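Local atomic coordinates of transcriptional regulatory protein FixJ (Sinorhizobium meliloti, PDB entry 1DBW), a protein that activates transcription of the nitrogen-fixation genes nifA and fixK once it is switched on by the sensor FixL, and is seen here as the receiver domain alone. Residues M22-M25 / A29-M32; K31-A36 / L40-D45; P77-T82 / I112-R117. The protein carries 2 engineered substitutions. All blocks are in the same frame, centred on the assembly; numbering follows the deposited sequence. Where two conformers were deposited one is given.

Contact 1: residues M22-M25 / A29-M32; sequences MLTM and AVKM
Leu23 and Thr24 meet Val30, and these three residues make up the whole contact. Val30 CG2 lies 3.7 Å from Leu23 CB, an apolar touch at the root of the leucine side chain. The same methyl lies 3.9 Å from Thr24 OG1. Val30 CB is also close to that oxygen, with Thr24 OG1 3.8 Å away. One branch of the valine therefore meets two consecutive helix residues. Val30 CG1 stands anti to the backbone N (chi1 172°), and this puts CG2 beside the N and turns it to the helix. The backbones come nearest at Thr24 and Val30, whose CA atoms are 6.3 Å apart.

The next shell fixes these groups. Thr24 OG1 is hydrogen-bonded to Ala20 O, one turn back in the same helix. That bond holds the hydroxyl in place while the valine packs against it. Val30 also touches Ala20. Leu23 reaches inward to Val6 and Ile8 on strand 5-10, and to Ile115 on helix 108-119. Strand 29-33 is tied to strand 5-10 through backbone hydrogen bonds of Ala29 and Lys31.

The contact lies in the right-handed beta-alpha-beta unit of strand 5-10, helix 13-25 and strand 29-33. It joins the last part of the helix to the first part of the edge strand. The two segments bury 112 Å² in all, and Val30 has the largest share. Its chemistry is van der Waals packing. The threonine oxygen meets carbon across the contact and has its polar partner within its own helix. With that oxygen already bonded, it needs no polar mate on the strand, and helix and strand are held together here by shape and apolar fit.

Contact 2: residues K31-A36 / L40-D45; sequences KMHQSA and LAFAPD
The Phe42 ring has Lys31 CE over one face and His33 CE1 at an oblique approach. The lysine carbon is 3.9 Å from Phe42 CZ and 4.0 Å from the ring centroid. This is a CH-pi contact, displaced toward the rim. Phe42 CD2 comes to the edge of the histidine ring, near its plane, and lies 3.8 Å from His33 CE1. The two ring planes are at 48°, so the pair is neither stacked nor T-shaped.

These residues belong to the CheY-like receiver fold. Strand 29-33 is an edge strand of the parallel sheet, and helix 36-42 follows it after a short loop. Lys31 and His33 both point to the helix from the same side of the strand. Phe42 CG stands anti to the backbone N (chi1 -173°), which carries the ring back to meet them. The lysine chain is extended up to CE and bends at its last torsion. That bend brings NZ to 4.7 Å from the Phe42 ring centroid, an off-centre cation-pi contact. An alanine in place of Phe42 would probably leave the lysine methylene and ammonium without their ring, and the histidine edge without this neighbour.

His33 has further support. Its NE2 is hydrogen-bonded to His7 ND1 on strand 5-10, and Phe39 meets its ring edge-to-face. Both hold the imidazole in its orientation. Ser35 sits at the N-cap of the helix, where its OG caps Ala38 N. Leu40 packs against Leu65 and Leu69 of helix 62-71. It also folds over the first carbonyl of its helix: Leu40 N donates to Ala36 O at 2.9 Å, with an N-H...O angle of 163°, and Leu40 CB lies 3.6 Å from Ala36 O.

Contact 3: residues P77-T82 / I112-R117; sequences PSIVIT and IEAIER
Ile79 on strand 78-82, an interior strand of the sheet between 49-54 and 100-103, meets Ala114 and Ile115 on helix 108-119, the last helix of the receiver domain. The isoleucine reaches out with its longer branch. Its CD1 lies 3.9 Å from Ala114 O and 4.3 Å from Ala114 CB. Thus both the backbone and the small side chain of the alanine receive the methyl. Ile79 CG1 is 4.5 Å from Ile115 N, a looser touch. Chi1 (-62°) directs CG1 to the helix, and the bend at chi2 (-48°) sets CD1 by Ala114 O.

In this doubly wound alpha/beta fold, helices 13-25 and 108-119 cover the same face of the sheet. Ile79 and Ala114 both also touch Ile102 on the neighbouring strand 100-103. Ile115 turns to the other side, onto Val52 of strand 49-54 and Leu23 of helix 13-25. All three touching residues are buried.

The solvent side of the helix is charged. Arg117 NH1 forms a salt bridge with Glu113 OE1 at 3.3 Å, one turn apart, although its hydrogen bond is weak. Arg117 NH2 pairs with Glu120.

Overall arrangement
Contact 3 is buried on an inner strand of the sheet, while contacts 1 and 2 are only partly buried and lie at its edge. Contacts 1 and 2 share strand 29-33 and use opposite sides of it: Val30 turns to helix 13-25, Lys31 and His33 to helix 36-42. Contacts 1 and 3 lie on the same face and touch each other, with Leu23 CD1 3.6 Å from Ile115 CD1. Contacts 2 and 3 do not touch, and their centres are about 17 Å apart. The chemistry follows the place. Contact 3 sets an aliphatic side chain against helix backbone and alanine, contact 1 adds a threonine hydroxyl, and contact 2 brings in aromatic rings and a charge.

Contact 1: residues M22-M25 / A29-M32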
loop_
_atom_site.group_PDB
_atom_site.type_symbol
_atom_site.label_atom_id
_atom_site.label_comp_id
_atom_site.label_asym_id
_atom_site.label_seq_id
_atom_site.Cartn_x
_atom_site.Cartn_y
_atom_site.Cartn_z
ATOM N N MET A 22 10.012 2.475 -9.816
ATOM C CA MET A 22 11.117 2.652 -8.889
ATOM C C MET A 22 11.333 1.394 -8.050
ATOM O O MET A 22 12.460 0.967 -7.895
ATOM C CB MET A 22 10.893 3.863 -7.984
ATOM C CG MET A 22 12.036 4.121 -7.007
ATOM S SD MET A 22 12.042 3.088 -5.529
ATOM C CE MET A 22 10.562 3.772 -4.644
ATOM N N LEU A 23 10.255 0.767 -7.574
ATOM C CA LEU A 23 10.384 -0.449 -6.778
ATOM C C LEU A 23 10.903 -1.581 -7.645
ATOM O O LEU A 23 11.779 -2.357 -7.227
ATOM C CB LEU A 23 9.040 -0.814 -6.128
ATOM C CG LEU A 23 8.616 0.215 -5.068
ATOM C CD1 LEU A 23 7.227 -0.198 -4.546
ATOM C CD2 LEU A 23 9.633 0.236 -3.931
ATOM N N THR A 24 10.411 -1.614 -8.874
ATOM C CA THR A 24 10.844 -2.630 -9.834
ATOM C C THR A 24 12.349 -2.514 -10.041
ATOM O O THR A 24 13.062 -3.517 -10.019
ATOM C CB THR A 24 10.113 -2.493 -11.187
ATOM O OG1 THR A 24 8.721 -2.790 -10.999
ATOM C CG2 THR A 24 10.660 -3.488 -12.184
ATOM N N MET A 25 12.849 -1.298 -10.210
ATOM C CA MET A 25 14.274 -1.143 -10.424
ATOM C C MET A 25 15.121 -1.559 -9.226
ATOM O O MET A 25 16.297 -1.901 -9.388
ATOM C CB MET A 25 14.602 0.282 -10.882
ATOM C CG MET A 25 13.981 0.623 -12.220
ATOM S SD MET A 25 14.384 2.287 -12.795
ATOM C CE MET A 25 15.937 2.566 -12.007
ATOM N N ALA A 29 9.291 -7.543 -6.344
ATOM C CA ALA A 29 8.264 -8.092 -7.232
ATOM C C ALA A 29 7.162 -7.060 -6.995
ATOM O O ALA A 29 6.809 -6.798 -5.847
ATOM C CB ALA A 29 7.811 -9.469 -6.757
ATOM N N VAL A 30 6.570 -6.561 -8.073
ATOM C CA VAL A 30 5.588 -5.495 -7.947
ATOM C C VAL A 30 4.421 -5.767 -8.844
ATOM O O VAL A 30 4.604 -6.218 -9.974
ATOM C CB VAL A 30 6.223 -4.154 -8.424
ATOM C CG1 VAL A 30 5.175 -3.050 -8.494
ATOM C CG2 VAL A 30 7.327 -3.748 -7.472
ATOM N N LYS A 31 3.234 -5.470 -8.325
ATOM C CA LYS A 31 2.015 -5.602 -9.147
ATOM C C LYS A 31 1.223 -4.317 -8.934
ATOM O O LYS A 31 0.943 -3.949 -7.786
ATOM C CB LYS A 31 1.208 -6.786 -8.667
ATOM C CG LYS A 31 -0.007 -7.090 -9.576
ATOM C CD LYS A 31 -0.814 -8.292 -9.021
ATOM C CE LYS A 31 -2.096 -8.522 -9.811
ATOM N NZ LYS A 31 -1.861 -9.227 -11.121
ATOM N N MET A 32 0.849 -3.679 -10.044
ATOM C CA MET A 32 0.093 -2.424 -10.024
ATOM C C MET A 32 -1.361 -2.743 -10.252
ATOM O O MET A 32 -1.716 -3.416 -11.221
ATOM C CB MET A 32 0.537 -1.523 -11.174
ATOM C CG MET A 32 1.225 -0.250 -10.769
ATOM S SD MET A 32 1.875 0.604 -12.219
ATOM C CE MET A 32 0.370 0.864 -13.182
#

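Contact 2: residues K31-A36 / L40-D45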
loop_
_atom_site.group_PDB
_atom_site.type_symbol
_atom_site.label_atom_id
_atom_site.label_comp_id
_atom_site.label_asym_id
_atom_site.label_seq_id
_atom_site.Cartn_x
_atom_site.Cartn_y
_atom_site.Cartn_z
ATOM N N LYS A 31 3.234 -5.470 -8.325
ATOM C CA LYS A 31 2.015 -5.602 -9.147
ATOM C C LYS A 31 1.223 -4.317 -8.934
ATOM O O LYS A 31 0.943 -3.949 -7.786
ATOM C CB LYS A 31 1.208 -6.786 -8.667
ATOM C CG LYS A 31 -0.007 -7.090 -9.576
ATOM C CD LYS A 31 -0.814 -8.292 -9.021
ATOM C CE LYS A 31 -2.096 -8.522 -9.811
ATOM N NZ LYS A 31 -1.861 -9.227 -11.121
ATOM N N MET A 32 0.849 -3.679 -10.044
ATOM C CA MET A 32 0.093 -2.424 -10.024
ATOM C C MET A 32 -1.361 -2.743 -10.252
ATOM O O MET A 32 -1.716 -3.416 -11.221
ATOM C CB MET A 32 0.537 -1.523 -11.174
ATOM C CG MET A 32 1.225 -0.250 -10.769
ATOM S SD MET A 32 1.875 0.604 -12.219
ATOM C CE MET A 32 0.370 0.864 -13.182
ATOM N N HIS A 33 -2.216 -2.211 -9.394
ATOM C CA HIS A 33 -3.653 -2.435 -9.525
ATOM C C HIS A 33 -4.238 -1.111 -9.960
ATOM O O HIS A 33 -3.931 -0.090 -9.374
ATOM C CB HIS A 33 -4.238 -2.860 -8.178
ATOM C CG HIS A 33 -3.680 -4.157 -7.684
ATOM N ND1 HIS A 33 -4.258 -5.379 -7.980
ATOM C CD2 HIS A 33 -2.550 -4.430 -6.987
ATOM C CE1 HIS A 33 -3.503 -6.346 -7.480
ATOM N NE2 HIS A 33 -2.463 -5.797 -6.876
ATOM N N GLN A 34 -5.105 -1.154 -10.960
ATOM C CA GLN A 34 -5.716 0.060 -11.508
ATOM C C GLN A 34 -6.643 0.795 -10.555
ATOM O O GLN A 34 -6.876 1.987 -10.721
ATOM C CB GLN A 34 -6.437 -0.263 -12.799
ATOM N N SER A 35 -7.174 0.089 -9.557
ATOM C CA SER A 35 -8.068 0.721 -8.591
ATOM C C SER A 35 -8.171 -0.045 -7.281
ATOM O O SER A 35 -7.786 -1.213 -7.199
ATOM C CB SER A 35 -9.488 0.847 -9.180
ATOM O OG SER A 35 -10.067 -0.436 -9.392
ATOM N N ALA A 36 -8.731 0.618 -6.276
ATOM C CA ALA A 36 -8.975 0.017 -4.979
ATOM C C ALA A 36 -9.913 -1.184 -5.169
ATOM O O ALA A 36 -9.713 -2.242 -4.562
ATOM C CB ALA A 36 -9.603 1.033 -4.043
ATOM N N LEU A 40 -9.314 -5.125 -4.192
ATOM C CA LEU A 40 -10.186 -5.871 -3.296
ATOM C C LEU A 40 -10.671 -7.177 -3.938
ATOM O O LEU A 40 -10.831 -8.180 -3.262
ATOM C CB LEU A 40 -11.384 -5.004 -2.907
ATOM C CG LEU A 40 -11.151 -4.081 -1.723
ATOM C CD1 LEU A 40 -12.223 -3.015 -1.721
ATOM C CD2 LEU A 40 -11.207 -4.887 -0.423
ATOM N N ALA A 41 -10.907 -7.159 -5.249
ATOM C CA ALA A 41 -11.369 -8.342 -5.952
ATOM C C ALA A 41 -10.272 -9.398 -6.020
ATOM O O ALA A 41 -10.539 -10.611 -5.949
ATOM C CB ALA A 41 -11.868 -7.968 -7.367
ATOM N N PHE A 42 -9.036 -8.926 -6.100
ATOM C CA PHE A 42 -7.869 -9.795 -6.171
ATOM C C PHE A 42 -7.354 -10.246 -4.797
ATOM O O PHE A 42 -6.787 -11.334 -4.672
ATOM C CB PHE A 42 -6.728 -9.033 -6.893
ATOM C CG PHE A 42 -5.509 -9.872 -7.180
ATOM C CD1 PHE A 42 -5.501 -10.731 -8.273
ATOM C CD2 PHE A 42 -4.401 -9.846 -6.326
ATOM C CE1 PHE A 42 -4.420 -11.567 -8.523
ATOM C CE2 PHE A 42 -3.304 -10.680 -6.563
ATOM C CZ PHE A 42 -3.317 -11.542 -7.665
ATOM N N ALA A 43 -7.645 -9.479 -3.760
ATOM C CA ALA A 43 -7.103 -9.734 -2.431
ATOM C C ALA A 43 -7.158 -11.157 -1.884
ATOM O O ALA A 43 -6.186 -11.588 -1.280
ATOM C CB ALA A 43 -7.647 -8.730 -1.404
ATOM N N PRO A 44 -8.284 -11.864 -2.043
ATOM C CA PRO A 44 -8.336 -13.228 -1.507
ATOM C C PRO A 44 -7.321 -14.158 -2.140
ATOM O O PRO A 44 -6.983 -15.148 -1.523
ATOM C CB PRO A 44 -9.762 -13.670 -1.815
ATOM C CG PRO A 44 -10.538 -12.375 -1.778
ATOM C CD PRO A 44 -9.603 -11.464 -2.563
ATOM N N ASP A 45 -6.824 -13.801 -3.327
ATOM C CA ASP A 45 -5.834 -14.623 -4.034
ATOM C C ASP A 45 -4.402 -14.278 -3.663
ATOM O O ASP A 45 -3.480 -15.018 -4.023
ATOM C CB ASP A 45 -6.024 -14.513 -5.538
ATOM C CG ASP A 45 -7.240 -15.277 -6.012
ATOM O OD1 ASP A 45 -7.342 -16.478 -5.676
ATOM O OD2 ASP A 45 -8.099 -14.672 -6.677
#

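Contact 3: residues P77-T82 / I112-R117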
loop_
_atom_site.group_PDB
_atom_site.type_symbol
_atom_site.label_atom_id
_atom_site.label_comp_id
_atom_site.label_asym_id
_atom_site.label_seq_id
_atom_site.Cartn_x
_atom_site.Cartn_y
_atom_site.Cartn_z
ATOM N N PRO A 77 -0.355 -6.934 5.252
ATOM C CA PRO A 77 0.443 -5.843 5.846
ATOM C C PRO A 77 0.402 -4.673 4.886
ATOM O O PRO A 77 0.694 -4.833 3.689
ATOM C CB PRO A 77 1.852 -6.458 5.958
ATOM C CG PRO A 77 1.547 -7.982 6.042
ATOM C CD PRO A 77 0.475 -8.140 5.026
ATOM N N SER A 78 -0.040 -3.502 5.367
ATOM C CA SER A 78 -0.204 -2.338 4.483
ATOM C C SER A 78 0.471 -1.030 4.918
ATOM O O SER A 78 0.407 -0.668 6.100
ATOM C CB SER A 78 -1.701 -2.020 4.303
ATOM O OG SER A 78 -2.528 -3.177 4.289
ATOM N N ILE A 79 1.030 -0.311 3.928
ATOM C CA ILE A 79 1.682 0.978 4.077
ATOM C C ILE A 79 0.727 1.919 3.362
ATOM O O ILE A 79 0.377 1.718 2.193
ATOM C CB ILE A 79 3.019 0.993 3.340
ATOM C CG1 ILE A 79 3.959 -0.055 3.947
ATOM C CG2 ILE A 79 3.648 2.390 3.424
ATOM C CD1 ILE A 79 4.001 0.018 5.479
ATOM N N VAL A 80 0.305 2.974 4.046
ATOM C CA VAL A 80 -0.644 3.913 3.436
ATOM C C VAL A 80 0.117 5.200 3.163
ATOM O O VAL A 80 0.693 5.744 4.053
ATOM C CB VAL A 80 -1.839 4.198 4.404
ATOM C CG1 VAL A 80 -2.732 5.297 3.833
ATOM C CG2 VAL A 80 -2.683 2.887 4.612
ATOM N N ILE A 81 0.222 5.589 1.898
ATOM C CA ILE A 81 0.921 6.821 1.559
ATOM C C ILE A 81 -0.127 7.903 1.772
ATOM O O ILE A 81 -1.235 7.835 1.200
ATOM C CB ILE A 81 1.403 6.803 0.114
ATOM C CG1 ILE A 81 2.510 5.761 -0.013
ATOM C CG2 ILE A 81 1.934 8.172 -0.256
ATOM C CD1 ILE A 81 2.926 5.494 -1.469
ATOM N N THR A 82 0.271 8.926 2.510
ATOM C CA THR A 82 -0.655 9.992 2.867
ATOM C C THR A 82 -0.269 11.363 2.300
ATOM O O THR A 82 0.898 11.625 1.986
ATOM C CB THR A 82 -0.812 10.053 4.423
ATOM O OG1 THR A 82 0.466 10.294 5.019
ATOM C CG2 THR A 82 -1.330 8.694 4.977
ATOM N N ILE A 112 11.068 2.216 0.719
ATOM C CA ILE A 112 11.641 0.857 0.635
ATOM C C ILE A 112 11.801 0.252 2.048
ATOM O O ILE A 112 11.475 -0.911 2.286
ATOM C CB ILE A 112 12.985 0.881 -0.124
ATOM C CG1 ILE A 112 12.712 1.135 -1.613
ATOM C CG2 ILE A 112 13.761 -0.437 0.067
ATOM C CD1 ILE A 112 13.947 1.489 -2.422
ATOM N N GLU A 113 12.286 1.042 3.001
ATOM C CA GLU A 113 12.436 0.533 4.362
ATOM C C GLU A 113 11.086 0.167 4.972
ATOM O O GLU A 113 10.976 -0.855 5.652
ATOM C CB GLU A 113 13.168 1.546 5.246
ATOM C CG GLU A 113 14.562 1.896 4.733
ATOM C CD GLU A 113 15.668 1.072 5.371
ATOM O OE1 GLU A 113 15.434 -0.126 5.645
ATOM O OE2 GLU A 113 16.777 1.629 5.592
ATOM N N ALA A 114 10.066 0.993 4.736
ATOM C CA ALA A 114 8.729 0.718 5.247
ATOM C C ALA A 114 8.184 -0.596 4.660
ATOM O O ALA A 114 7.614 -1.405 5.388
ATOM C CB ALA A 114 7.791 1.882 4.934
ATOM N N ILE A 115 8.355 -0.797 3.345
ATOM C CA ILE A 115 7.888 -2.015 2.699
ATOM C C ILE A 115 8.617 -3.244 3.259
ATOM O O ILE A 115 7.999 -4.270 3.533
ATOM C CB ILE A 115 8.082 -1.948 1.138
ATOM C CG1 ILE A 115 7.187 -0.842 0.547
ATOM C CG2 ILE A 115 7.787 -3.334 0.534
ATOM C CD1 ILE A 115 7.469 -0.500 -0.938
ATOM N N GLU A 116 9.925 -3.127 3.476
ATOM C CA GLU A 116 10.680 -4.246 4.059
ATOM C C GLU A 116 10.179 -4.542 5.492
ATOM O O GLU A 116 9.977 -5.705 5.862
ATOM C CB GLU A 116 12.177 -3.925 4.036
ATOM C CG GLU A 116 12.708 -3.721 2.623
ATOM C CD GLU A 116 14.180 -3.329 2.596
ATOM O OE1 GLU A 116 14.822 -3.505 1.536
ATOM O OE2 GLU A 116 14.691 -2.833 3.625
ATOM N N ARG A 117 9.873 -3.490 6.240
ATOM C CA ARG A 117 9.356 -3.642 7.611
ATOM C C ARG A 117 8.011 -4.357 7.562
ATOM O O ARG A 117 7.747 -5.254 8.363
ATOM C CB ARG A 117 9.140 -2.273 8.258
ATOM C CG ARG A 117 9.896 -2.032 9.564
ATOM C CD ARG A 117 11.399 -1.879 9.355
ATOM N NE ARG A 117 12.028 -3.128 8.923
ATOM C CZ ARG A 117 12.961 -3.209 7.974
ATOM N NH1 ARG A 117 13.381 -2.106 7.359
ATOM N NH2 ARG A 117 13.458 -4.398 7.629
#